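Putative enoyl-CoA hydratase/isomerase (Mycobacterium abscessus, PDB 3RSI) probably acts as a hydro-lyase on enoyl-CoA thioesters in lipid metabolism. Local coordinates at residues 104-109 with 199-204; 110-115 with 132-137. All blocks are in the same frame, centred on the assembly; numbering follows the deposited sequence.

Both contacts are mostly buried, but they are built differently. Contact 1 lies nearer the centre of the chain, and contact 2 lies further out; their centres are about 18 Å apart. In contact 1 a helix rests on strand 105-109 and the proline before it by apolar contacts, one methyl also meeting helix backbone. In contact 2 two short parallel strands are joined mainly by backbone hydrogen bonds, with a cysteine and a phenylalanine on one face. The chain runs from strand 105-109 straight on to 110-115, so the two contacts share one continuous run. They also touch: V109 CG1 lies 3.8 Å from F135 CE1. A second subunit borders both.

Contact 1: residues 104-109 with 199-204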
ATOM      1  N   PRO B 104     -21.393   3.936  -1.011  1.00 12.48           N
ATOM      2  CA  PRO B 104     -20.154   4.660  -1.318  1.00 11.79           C
ATOM      3  C   PRO B 104     -20.180   6.111  -0.843  1.00 11.63           C
ATOM      4  O   PRO B 104     -21.204   6.806  -0.973  1.00 12.09           O
ATOM      5  CB  PRO B 104     -20.081   4.619  -2.845  1.00 11.34           C
ATOM      6  CG  PRO B 104     -20.925   3.441  -3.223  1.00 11.07           C
ATOM      7  CD  PRO B 104     -22.033   3.422  -2.236  1.00 12.10           C
ATOM      8  N   LEU B 105     -19.041   6.548  -0.314  1.00 11.05           N
ATOM      9  CA  LEU B 105     -18.852   7.911   0.219  1.00 10.68           C
ATOM     10  C   LEU B 105     -17.703   8.592  -0.541  1.00 10.63           C
ATOM     11  O   LEU B 105     -16.572   8.095  -0.576  1.00 10.21           O
ATOM     12  CB  LEU B 105     -18.530   7.836   1.715  1.00 11.03           C
ATOM     13  CG  LEU B 105     -18.346   9.134   2.489  1.00  9.27           C
ATOM     14  CD1 LEU B 105     -19.542  10.030   2.260  1.00 10.77           C
ATOM     15  CD2 LEU B 105     -18.136   8.811   3.977  1.00 10.63           C
ATOM     16  N   ILE B 106     -18.033   9.698  -1.198  1.00 10.44           N
ATOM     17  CA  ILE B 106     -17.112  10.438  -2.032  1.00 11.00           C
ATOM     18  C   ILE B 106     -16.740  11.738  -1.351  1.00 11.28           C
ATOM     19  O   ILE B 106     -17.609  12.564  -1.092  1.00 11.98           O
ATOM     20  CB  ILE B 106     -17.764  10.788  -3.381  1.00 11.64           C
ATOM     21  CG1 ILE B 106     -18.269   9.510  -4.056  1.00 11.49           C
ATOM     22  CG2 ILE B 106     -16.769  11.524  -4.298  1.00 11.61           C
ATOM     23  CD1 ILE B 106     -19.159   9.783  -5.252  1.00 12.24           C
ATOM     24  N   ALA B 107     -15.457  11.925  -1.072  1.00 11.09           N
ATOM     25  CA  ALA B 107     -14.980  13.154  -0.476  1.00 11.18           C
ATOM     26  C   ALA B 107     -14.681  14.141  -1.584  1.00 11.43           C
ATOM     27  O   ALA B 107     -13.900  13.841  -2.485  1.00 11.83           O
ATOM     28  CB  ALA B 107     -13.727  12.902   0.374  1.00 10.70           C
ATOM     29  N   ALA B 108     -15.330  15.305  -1.519  1.00 11.66           N
ATOM     30  CA  ALA B 108     -14.994  16.455  -2.332  1.00 11.62           C
ATOM     31  C   ALA B 108     -14.180  17.386  -1.437  1.00 11.79           C
ATOM     32  O   ALA B 108     -14.731  18.218  -0.712  1.00 11.87           O
ATOM     33  CB  ALA B 108     -16.254  17.135  -2.837  1.00 11.12           C
ATOM     34  N   VAL B 109     -12.864  17.214  -1.443  1.00 12.21           N
ATOM     35  CA  VAL B 109     -12.002  17.969  -0.517  1.00 12.00           C
ATOM     36  C   VAL B 109     -11.697  19.335  -1.112  1.00 12.51           C
ATOM     37  O   VAL B 109     -10.779  19.500  -1.915  1.00 12.78           O
ATOM     38  CB  VAL B 109     -10.725  17.205  -0.145  1.00 11.54           C
ATOM     39  CG1 VAL B 109      -9.996  17.918   1.006  1.00 11.88           C
ATOM     40  CG2 VAL B 109     -11.087  15.771   0.229  1.00 11.62           C
ATOM     41  N   SER B 199     -19.941  14.073 -10.620  1.00 16.78           N
ATOM     42  CA  SER B 199     -19.802  13.262 -11.826  1.00 16.61           C
ATOM     43  C   SER B 199     -19.493  11.803 -11.470  1.00 15.52           C
ATOM     44  O   SER B 199     -20.060  10.889 -12.058  1.00 14.49           O
ATOM     45  CB  SER B 199     -18.733  13.851 -12.753  1.00 16.42           C
ATOM     46  OG  SER B 199     -18.380  12.903 -13.752  1.00 19.94           O
ATOM     47  N   LEU B 200     -18.628  11.588 -10.479  1.00 14.91           N
ATOM     48  CA  LEU B 200     -18.333  10.219  -9.996  1.00 14.53           C
ATOM     49  C   LEU B 200     -19.568   9.552  -9.384  1.00 14.80           C
ATOM     50  O   LEU B 200     -19.841   8.370  -9.649  1.00 14.05           O
ATOM     51  CB  LEU B 200     -17.174  10.236  -8.988  1.00 14.12           C
ATOM     52  CG  LEU B 200     -15.812  10.567  -9.616  1.00 13.99           C
ATOM     53  CD1 LEU B 200     -14.793  11.090  -8.570  1.00 14.76           C
ATOM     54  CD2 LEU B 200     -15.268   9.374 -10.373  1.00 13.81           C
ATOM     55  N   ALA B 201     -20.301  10.316  -8.566  1.00 14.60           N
ATOM     56  CA  ALA B 201     -21.552   9.860  -7.959  1.00 14.64           C
ATOM     57  C   ALA B 201     -22.560   9.410  -9.014  1.00 15.16           C
ATOM     58  O   ALA B 201     -23.176   8.358  -8.862  1.00 14.93           O
ATOM     59  CB  ALA B 201     -22.166  10.967  -7.081  1.00 13.86           C
ATOM     60  N   ASP B 202     -22.716  10.204 -10.072  1.00 15.49           N
ATOM     61  CA  ASP B 202     -23.628   9.861 -11.163  1.00 16.52           C
ATOM     62  C   ASP B 202     -23.274   8.502 -11.771  1.00 15.22           C
ATOM     63  O   ASP B 202     -24.173   7.721 -12.098  1.00 15.17           O
ATOM     64  CB  ASP B 202     -23.612  10.918 -12.267  1.00 17.12           C
ATOM     65  CG  ASP B 202     -24.315  12.205 -11.871  1.00 22.30           C
ATOM     66  OD1 ASP B 202     -25.213  12.173 -10.977  1.00 27.72           O
ATOM     67  OD2 ASP B 202     -23.971  13.253 -12.484  1.00 26.86           O
ATOM     68  N   ARG B 203     -21.977   8.227 -11.915  1.00 13.86           N
ATOM     69  CA  ARG B 203     -21.533   6.961 -12.454  1.00 13.89           C
ATOM     70  C   ARG B 203     -21.919   5.849 -11.477  1.00 13.93           C
ATOM     71  O   ARG B 203     -22.414   4.808 -11.890  1.00 13.75           O
ATOM     72  CB  ARG B 203     -20.014   6.985 -12.725  1.00 14.18           C
ATOM     73  CG  ARG B 203     -19.431   5.665 -13.208  1.00 14.07           C
ATOM     74  CD  ARG B 203     -19.969   5.252 -14.567  1.00 15.78           C
ATOM     75  NE  ARG B 203     -21.112   4.339 -14.491  1.00 14.89           N
ATOM     76  CZ  ARG B 203     -21.631   3.715 -15.548  1.00 15.50           C
ATOM     77  NH1 ARG B 203     -22.643   2.863 -15.392  1.00 17.61           N
ATOM     78  NH2 ARG B 203     -21.137   3.926 -16.762  1.00 14.89           N
ATOM     79  N   ILE B 204     -21.732   6.090 -10.182  1.00 14.08           N
ATOM     80  CA  ILE B 204     -22.012   5.078  -9.155  1.00 14.36           C
ATOM     81  C   ILE B 204     -23.499   4.754  -9.070  1.00 14.97           C
ATOM     82  O   ILE B 204     -23.874   3.576  -8.980  1.00 15.03           O
ATOM     83  CB  ILE B 204     -21.508   5.514  -7.778  1.00 14.59           C
ATOM     84  CG1 ILE B 204     -19.986   5.476  -7.762  1.00 15.18           C
ATOM     85  CG2 ILE B 204     -22.052   4.580  -6.675  1.00 13.43           C
ATOM     86  CD1 ILE B 204     -19.379   6.031  -6.490  1.00 16.90           C
TER
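I106 and P104 form a helix-on-sheet contact with L200, A201 and I204 in the crotonase fold. Strand 105-109 is an outer strand of the parallel sheet 105-109, 126-130, 186-188 within this chain. Helix 193-205 covers one side of it. The two short segments run nearly antiparallel, at 169°, with their axes 9.6 Å apart at closest approach. The contact is small, about 200 Å² in all, and wholly apolar.

I106 carries most of it. Its CG1 lies anti to its own carbonyl carbon, and the chain continues extended through chi2 169°. This reach delivers the terminal methyl CD1 to the helix surface. There CD1 sits against both the backbone and the side chain of A201: it is 3.5 Å from A201 N and 3.7 Å from A201 CB. L200 adds a looser touch, with its CB 4.3 Å from I106 CD1. I204, one turn further on, brings its own CD1 to 4.0 Å from I106 CD1, methyl against methyl.

The opposite face of the strand turns away from the helix, with L105 packed on L96 and T124. L200 and I204 also touch I126 of the neighbouring strand, so the helix spans more than one strand. On its other edge, strand 105-109 pairs in parallel with a strand of a second subunit, and the sheet continues across that interface.

P104, just before the strand, extends the apolar patch along the helix. Its ring and the I204 side chain lie alongside each other, pointing opposite ways. Proline CB comes within 4.0 Å of I204 CD1, and proline CG lies 3.8 Å from I204 CG2.

Contact 2: residues 110-115 with 132-137; sequences NGACLG and HATFGL
C113 and F135, directly paired across two parallel strands, place a sulfur beside an aromatic ring. C113 SG is 5.0 Å from the centroid of the F135 ring and 56° off its normal, an oblique sulfur-aromatic contact. With chi1 at 175° the sulfur swings away from the C113 backbone N, and SG comes to 4.0 Å from F135 CD1. C113 CB meets the same ring atom, also at 4.0 Å. L121, L183 and V184 pack on the F135 side chain too.

The backbone of C113 straddles F135 in the usual parallel way. C113 N donates to T134 O at 2.8 Å, with a bent N-H...O angle of 140°, and C113 O accepts from G136 N at 3.2 Å. F135 CA adds a CA-H...O contact to C113 O. G115 N then bonds to G136 O at 2.9 Å.

G115 is the N-cap residue of helix 116-121. As in crotonase-fold relatives, the glycine-rich start of this helix probably supplies a backbone N-H of the oxyanion hole.

On the face away from C113, L114 lays CD2 over the other strand, 3.7 Å from G136 N. L137 brings CD2 to 3.4 Å from G115 O.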
ATOM      1  N   ASN B 110     -12.478  20.318  -0.683  1.00 12.84           N
ATOM      2  CA  ASN B 110     -12.479  21.644  -1.296  1.00 12.79           C
ATOM      3  C   ASN B 110     -11.435  22.581  -0.721  1.00 13.22           C
ATOM      4  O   ASN B 110     -11.241  23.674  -1.243  1.00 13.54           O
ATOM      5  CB  ASN B 110     -13.851  22.278  -1.164  1.00 13.03           C
ATOM      6  CG  ASN B 110     -14.308  22.365   0.274  1.00 13.51           C
ATOM      7  OD1 ASN B 110     -14.593  21.338   0.917  1.00 11.29           O
ATOM      8  ND2 ASN B 110     -14.360  23.591   0.802  1.00 10.72           N
ATOM      9  N   GLY B 111     -10.765  22.153   0.342  1.00 12.61           N
ATOM     10  CA  GLY B 111      -9.759  22.985   1.003  1.00 12.86           C
ATOM     11  C   GLY B 111      -9.094  22.224   2.134  1.00 12.46           C
ATOM     12  O   GLY B 111      -9.075  20.986   2.126  1.00 12.63           O
ATOM     13  N   ALA B 112      -8.582  22.954   3.120  1.00 12.07           N
ATOM     14  CA  ALA B 112      -7.809  22.367   4.217  1.00 12.59           C
ATOM     15  C   ALA B 112      -8.525  21.173   4.844  1.00 12.59           C
ATOM     16  O   ALA B 112      -9.711  21.257   5.167  1.00 12.00           O
ATOM     17  CB  ALA B 112      -7.513  23.438   5.302  1.00 12.73           C
ATOM     18  N   CYS B 113      -7.799  20.067   5.003  1.00 13.03           N
ATOM     19  CA  CYS B 113      -8.350  18.830   5.527  1.00 12.58           C
ATOM     20  C   CYS B 113      -7.408  18.317   6.594  1.00 13.17           C
ATOM     21  O   CYS B 113      -6.462  17.563   6.304  1.00 12.04           O
ATOM     22  CB  CYS B 113      -8.516  17.808   4.388  1.00 12.94           C
ATOM     23  SG  CYS B 113      -9.074  16.149   4.906  1.00 12.94           S
ATOM     24  N   LEU B 114      -7.665  18.720   7.836  1.00 13.37           N
ATOM     25  CA  LEU B 114      -6.682  18.572   8.910  1.00 14.46           C
ATOM     26  C   LEU B 114      -7.308  17.961  10.144  1.00 14.90           C
ATOM     27  O   LEU B 114      -8.472  18.197  10.431  1.00 15.73           O
ATOM     28  CB  LEU B 114      -6.100  19.941   9.284  1.00 14.70           C
ATOM     29  CG  LEU B 114      -5.569  20.829   8.150  1.00 14.94           C
ATOM     30  CD1 LEU B 114      -5.178  22.229   8.721  1.00 16.08           C
ATOM     31  CD2 LEU B 114      -4.420  20.188   7.435  1.00 14.13           C
ATOM     32  N   GLY B 115      -6.536  17.165  10.875  1.00 15.04           N
ATOM     33  CA  GLY B 115      -7.013  16.632  12.143  1.00 14.71           C
ATOM     34  C   GLY B 115      -8.176  15.680  11.926  1.00 14.46           C
ATOM     35  O   GLY B 115      -8.093  14.785  11.090  1.00 13.58           O
ATOM     36  N   HIS B 132      -5.775  23.304  -4.233  1.00 14.82           N
ATOM     37  CA  HIS B 132      -5.215  24.035  -3.095  1.00 15.25           C
ATOM     38  C   HIS B 132      -5.489  23.391  -1.727  1.00 14.60           C
ATOM     39  O   HIS B 132      -5.077  23.926  -0.715  1.00 14.91           O
ATOM     40  CB  HIS B 132      -5.703  25.493  -3.103  1.00 15.37           C
ATOM     41  CG  HIS B 132      -5.383  26.224  -4.368  1.00 17.21           C
ATOM     42  ND1 HIS B 132      -4.112  26.268  -4.897  1.00 17.22           N
ATOM     43  CD2 HIS B 132      -6.161  26.970  -5.188  1.00 17.53           C
ATOM     44  CE1 HIS B 132      -4.129  26.987  -6.005  1.00 19.06           C
ATOM     45  NE2 HIS B 132      -5.358  27.426  -6.202  1.00 18.43           N
ATOM     46  N   ALA B 133      -6.164  22.246  -1.700  1.00 14.45           N
ATOM     47  CA  ALA B 133      -6.344  21.486  -0.459  1.00 13.90           C
ATOM     48  C   ALA B 133      -5.013  21.040   0.151  1.00 13.92           C
ATOM     49  O   ALA B 133      -4.005  20.875  -0.550  1.00 14.19           O
ATOM     50  CB  ALA B 133      -7.232  20.303  -0.690  1.00 12.90           C
ATOM     51  N   THR B 134      -5.012  20.880   1.471  1.00 14.09           N
ATOM     52  CA  THR B 134      -3.878  20.313   2.210  1.00 13.84           C
ATOM     53  C   THR B 134      -4.411  19.220   3.136  1.00 13.68           C
ATOM     54  O   THR B 134      -5.594  19.236   3.498  1.00 13.26           O
ATOM     55  CB  THR B 134      -3.132  21.384   3.047  1.00 14.25           C
ATOM     56  OG1 THR B 134      -4.046  22.060   3.929  1.00 14.53           O
ATOM     57  CG2 THR B 134      -2.474  22.399   2.131  1.00 16.23           C
ATOM     58  N   PHE B 135      -3.536  18.284   3.505  1.00 12.96           N
ATOM     59  CA  PHE B 135      -3.894  17.095   4.279  1.00 12.74           C
ATOM     60  C   PHE B 135      -2.919  16.881   5.420  1.00 12.11           C
ATOM     61  O   PHE B 135      -1.723  16.803   5.210  1.00 12.98           O
ATOM     62  CB  PHE B 135      -3.882  15.882   3.357  1.00 12.38           C
ATOM     63  CG  PHE B 135      -4.850  16.008   2.218  1.00 13.22           C
ATOM     64  CD1 PHE B 135      -6.110  15.451   2.305  1.00 13.03           C
ATOM     65  CD2 PHE B 135      -4.521  16.752   1.096  1.00 13.86           C
ATOM     66  CE1 PHE B 135      -7.045  15.608   1.257  1.00 13.99           C
ATOM     67  CE2 PHE B 135      -5.432  16.926   0.052  1.00 13.36           C
ATOM     68  CZ  PHE B 135      -6.699  16.334   0.135  1.00 13.47           C
ATOM     69  N   GLY B 136      -3.409  16.765   6.632  1.00 11.62           N
ATOM     70  CA  GLY B 136      -2.497  16.719   7.757  1.00 12.22           C
ATOM     71  C   GLY B 136      -3.139  16.238   9.034  1.00 11.99           C
ATOM     72  O   GLY B 136      -4.342  16.257   9.186  1.00 12.45           O
ATOM     73  N   LEU B 137      -2.294  15.765   9.928  1.00 12.34           N
ATOM     74  CA  LEU B 137      -2.684  15.296  11.242  1.00 12.47           C
ATOM     75  C   LEU B 137      -1.682  15.895  12.216  1.00 11.83           C
ATOM     76  O   LEU B 137      -0.671  15.264  12.554  1.00 12.07           O
ATOM     77  CB  LEU B 137      -2.644  13.770  11.272  1.00 11.65           C
ATOM     78  CG  LEU B 137      -3.617  13.026  10.357  1.00 11.86           C
ATOM     79  CD1 LEU B 137      -3.186  11.546  10.242  1.00  8.45           C
ATOM     80  CD2 LEU B 137      -5.067  13.158  10.864  1.00 12.11           C
TER